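Long-range contact in GTP-binding nuclear protein GSP1 (PDB 4DJT), which probably binds and hydrolyses GTP as a Ran-family small GTPase that serves nucleocytoplasmic transport, including protein import into the nucleus and RNA export: residues A[66-71]-A[79-84]. Sequence-based numbering, arbitrary orientation.
Sequences WDTAGQ and DVYYIG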
ATOM      1  N   TRP A  66      -6.340  -1.368   3.228  1.00 12.42           N
ATOM      2  CA  TRP A  66      -6.933  -0.127   3.743  1.00 12.67           C
ATOM      3  C   TRP A  66      -6.315   1.066   3.139  1.00 12.57           C
ATOM      4  O   TRP A  66      -5.083   1.154   3.038  1.00 13.02           O
ATOM      5  CB  TRP A  66      -6.777  -0.051   5.253  1.00 13.32           C
ATOM      6  CG  TRP A  66      -7.705  -0.974   5.966  1.00 13.94           C
ATOM      7  CD1 TRP A  66      -8.147  -2.219   5.549  1.00 14.24           C
ATOM      8  CD2 TRP A  66      -8.342  -0.758   7.256  1.00 14.71           C
ATOM      9  NE1 TRP A  66      -9.019  -2.741   6.458  1.00 14.69           N
ATOM     10  CE2 TRP A  66      -9.149  -1.927   7.514  1.00 14.89           C
ATOM     11  CE3 TRP A  66      -8.301   0.265   8.205  1.00 15.01           C
ATOM     12  CZ2 TRP A  66      -9.905  -2.058   8.672  1.00 15.46           C
ATOM     13  CZ3 TRP A  66      -9.052   0.123   9.364  1.00 15.56           C
ATOM     14  CH2 TRP A  66      -9.833  -1.014   9.598  1.00 15.64           C
ATOM     15  N   ASP A  67      -7.151   2.002   2.728  1.00 12.44           N
ATOM     16  CA  ASP A  67      -6.697   3.292   2.169  1.00 12.61           C
ATOM     17  C   ASP A  67      -7.361   4.362   2.973  1.00 12.99           C
ATOM     18  O   ASP A  67      -8.493   4.173   3.418  1.00 14.44           O
ATOM     19  CB  ASP A  67      -7.146   3.424   0.707  1.00 12.64           C
ATOM     20  CG  ASP A  67      -6.625   4.681   0.023  1.00 12.61           C
ATOM     21  OD1 ASP A  67      -5.548   5.139   0.410  1.00 12.57           O
ATOM     22  OD2 ASP A  67      -7.277   5.156  -0.979  1.00 12.73           O
ATOM     23  N   THR A  68      -6.716   5.514   3.104  1.00 12.72           N
ATOM     24  CA  THR A  68      -7.308   6.623   3.814  1.00 13.72           C
ATOM     25  C   THR A  68      -8.305   7.372   2.909  1.00 13.69           C
ATOM     26  O   THR A  68      -8.390   7.128   1.723  1.00 12.92           O
ATOM     27  CB  THR A  68      -6.275   7.665   4.251  1.00 13.94           C
ATOM     28  OG1 THR A  68      -5.861   8.443   3.105  1.00 14.55           O
ATOM     29  CG2 THR A  68      -5.103   7.026   4.941  1.00 14.05           C
ATOM     30  N   ALA A  69      -9.075   8.267   3.525  1.00 14.61           N
ATOM     31  CA  ALA A  69      -9.934   9.202   2.791  1.00 14.80           C
ATOM     32  C   ALA A  69      -9.283  10.614   2.670  1.00 16.34           C
ATOM     33  O   ALA A  69      -9.969  11.600   2.429  1.00 16.26           O
ATOM     34  CB  ALA A  69     -11.296   9.290   3.502  1.00 16.24           C
ATOM     35  N   GLY A  70      -7.964  10.698   2.837  1.00 17.00           N
ATOM     36  CA  GLY A  70      -7.231  11.910   2.607  1.00 17.84           C
ATOM     37  C   GLY A  70      -6.809  12.638   3.875  1.00 19.08           C
ATOM     38  O   GLY A  70      -6.096  13.645   3.805  1.00 20.03           O
ATOM     39  N   GLN A  71      -7.215  12.133   5.038  1.00 18.95           N
ATOM     40  CA  GLN A  71      -7.003  12.888   6.286  1.00 20.20           C
ATOM     41  C   GLN A  71      -5.506  13.060   6.657  1.00 20.81           C
ATOM     42  O   GLN A  71      -5.173  13.989   7.416  1.00 22.32           O
ATOM     43  CB  GLN A  71      -7.826  12.300   7.460  1.00 19.51           C
ATOM     44  CG  GLN A  71      -7.448  10.915   7.960  1.00 19.89           C
ATOM     45  CD  GLN A  71      -8.107   9.806   7.174  1.00 19.64           C
ATOM     46  OE1 GLN A  71      -8.543  10.015   6.041  1.00 17.31           O
ATOM     47  NE2 GLN A  71      -8.165   8.602   7.773  1.00 20.44           N
ATOM     48  N   ASP A  79      -4.711   5.072  15.477  1.00 26.38           N
ATOM     49  CA  ASP A  79      -4.124   3.766  15.707  1.00 25.67           C
ATOM     50  C   ASP A  79      -4.958   2.646  15.106  1.00 23.36           C
ATOM     51  O   ASP A  79      -4.409   1.673  14.618  1.00 22.05           O
ATOM     52  CB  ASP A  79      -3.945   3.507  17.218  1.00 27.97           C
ATOM     53  CG  ASP A  79      -2.873   4.410  17.867  1.00 30.46           C
ATOM     54  OD1 ASP A  79      -2.133   5.119  17.144  1.00 30.17           O
ATOM     55  OD2 ASP A  79      -2.770   4.395  19.117  1.00 33.03           O
ATOM     56  N   VAL A  80      -6.285   2.779  15.150  1.00 23.09           N
ATOM     57  CA  VAL A  80      -7.181   1.751  14.585  1.00 22.12           C
ATOM     58  C   VAL A  80      -6.977   1.533  13.087  1.00 20.60           C
ATOM     59  O   VAL A  80      -7.284   0.468  12.585  1.00 20.84           O
ATOM     60  CB  VAL A  80      -8.676   2.023  14.888  1.00 22.70           C
ATOM     61  CG1 VAL A  80      -8.996   1.620  16.326  1.00 24.83           C
ATOM     62  CG2 VAL A  80      -9.027   3.479  14.633  1.00 22.81           C
ATOM     63  N   TYR A  81      -6.438   2.525  12.399  1.00 18.91           N
ATOM     64  CA  TYR A  81      -6.043   2.347  11.010  1.00 17.65           C
ATOM     65  C   TYR A  81      -5.027   1.221  10.909  1.00 17.55           C
ATOM     66  O   TYR A  81      -5.125   0.360  10.030  1.00 18.05           O
ATOM     67  CB  TYR A  81      -5.487   3.643  10.427  1.00 16.39           C
ATOM     68  CG  TYR A  81      -5.189   3.587   8.931  1.00 15.35           C
ATOM     69  CD1 TYR A  81      -3.891   3.429   8.454  1.00 14.76           C
ATOM     70  CD2 TYR A  81      -6.213   3.687   7.987  1.00 14.77           C
ATOM     71  CE1 TYR A  81      -3.623   3.357   7.082  1.00 14.07           C
ATOM     72  CE2 TYR A  81      -5.949   3.608   6.630  1.00 14.15           C
ATOM     73  CZ  TYR A  81      -4.658   3.438   6.177  1.00 13.98           C
ATOM     74  OH  TYR A  81      -4.426   3.434   4.793  1.00 13.99           O
ATOM     75  N   TYR A  82      -4.036   1.254  11.802  1.00 18.73           N
ATOM     76  CA  TYR A  82      -2.918   0.305  11.755  1.00 19.49           C
ATOM     77  C   TYR A  82      -3.251  -1.037  12.408  1.00 20.12           C
ATOM     78  O   TYR A  82      -2.738  -2.078  11.998  1.00 18.58           O
ATOM     79  CB  TYR A  82      -1.687   0.910  12.398  1.00 19.76           C
ATOM     80  CG  TYR A  82      -1.208   2.158  11.726  1.00 20.32           C
ATOM     81  CD1 TYR A  82      -0.822   2.148  10.393  1.00 19.92           C
ATOM     82  CD2 TYR A  82      -1.122   3.326  12.398  1.00 21.76           C
ATOM     83  CE1 TYR A  82      -0.373   3.279   9.767  1.00 20.20           C
ATOM     84  CE2 TYR A  82      -0.662   4.480  11.772  1.00 22.49           C
ATOM     85  CZ  TYR A  82      -0.271   4.428  10.454  1.00 21.17           C
ATOM     86  OH  TYR A  82       0.167   5.560   9.829  1.00 22.20           O
ATOM     87  N   ILE A  83      -4.079  -1.018  13.451  1.00 21.27           N
ATOM     88  CA  ILE A  83      -4.273  -2.213  14.285  1.00 22.37           C
ATOM     89  C   ILE A  83      -4.727  -3.423  13.472  1.00 21.69           C
ATOM     90  O   ILE A  83      -5.616  -3.327  12.637  1.00 20.96           O
ATOM     91  CB  ILE A  83      -5.301  -1.968  15.407  1.00 25.04           C
ATOM     92  CG1 ILE A  83      -4.695  -1.054  16.473  1.00 25.96           C
ATOM     93  CG2 ILE A  83      -5.718  -3.296  16.059  1.00 25.70           C
ATOM     94  CD1 ILE A  83      -5.661  -0.663  17.597  1.00 27.51           C
ATOM     95  N   GLY A  84      -4.095  -4.557  13.709  1.00 21.25           N
ATOM     96  CA  GLY A  84      -4.473  -5.780  13.026  1.00 21.41           C
ATOM     97  C   GLY A  84      -3.794  -5.986  11.671  1.00 20.24           C
ATOM     98  O   GLY A  84      -3.989  -7.035  11.051  1.00 20.49           O
TER
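The hydroxyl of Tyr-81 is the polar atom where the two segments meet. Its OH lies 3.0 Å from Trp-66 O, but no hydrogen bond joins this pair. The hydroxyl bonds instead to the backbone carbonyl of Leu-16, on the neighbouring strand 11-17. Two strand carbonyls therefore sit close to one phenol oxygen. Thr-68 adds an apolar neighbour: its CG2 is 3.7 Å from Tyr-81 OH, and the two side chains cross at about a right angle. Tyr-81 CG stands anti to the backbone N (chi1 -174°), which carries the ring from the short helix 79-82 across to strand 60-68.

Trp-66 packs on the same ring. The two side chains run past each other in opposite directions. Trp-66 CB lies 4.0 Å from Tyr-81 CE2, and Trp-66 CE3 reaches Tyr-81 CD2, nearer the ring's root. This is no ring stack. The six-membered part of the indole also reaches the helix backbone. Trp-66 CE3 lies 3.7 Å from Tyr-81 O. Trp-66 CZ3 lies 3.7 Å from Val-80 O. Lys-13 links both sides, with a cation-pi contact to Trp-66 and a hydrogen bond to Tyr-81 O.

At the end of the strand, Thr-68 OG1 accepts from Gly-70 N at 3.1 Å (N-H...O angle 156°), forming an ST turn. The same oxygen also bonds to Glu-72. The first side-chain bond of Asp-67 points away from the helix. Its OD2 bonds to Thr-25 and Tyr-194, near the magnesium ion and GDP.

The sequence DTAGQ is the small-GTPase motif that leads into switch II. Residues 79-84 fall in the predicted switch II, and Tyr-81 probably helps to hold this part against the central sheet in the GDP-bound form. No hydrogen bond joins the two segments directly; the contact is van der Waals packing, and the buried phenol oxygen is satisfied by a strand carbonyl.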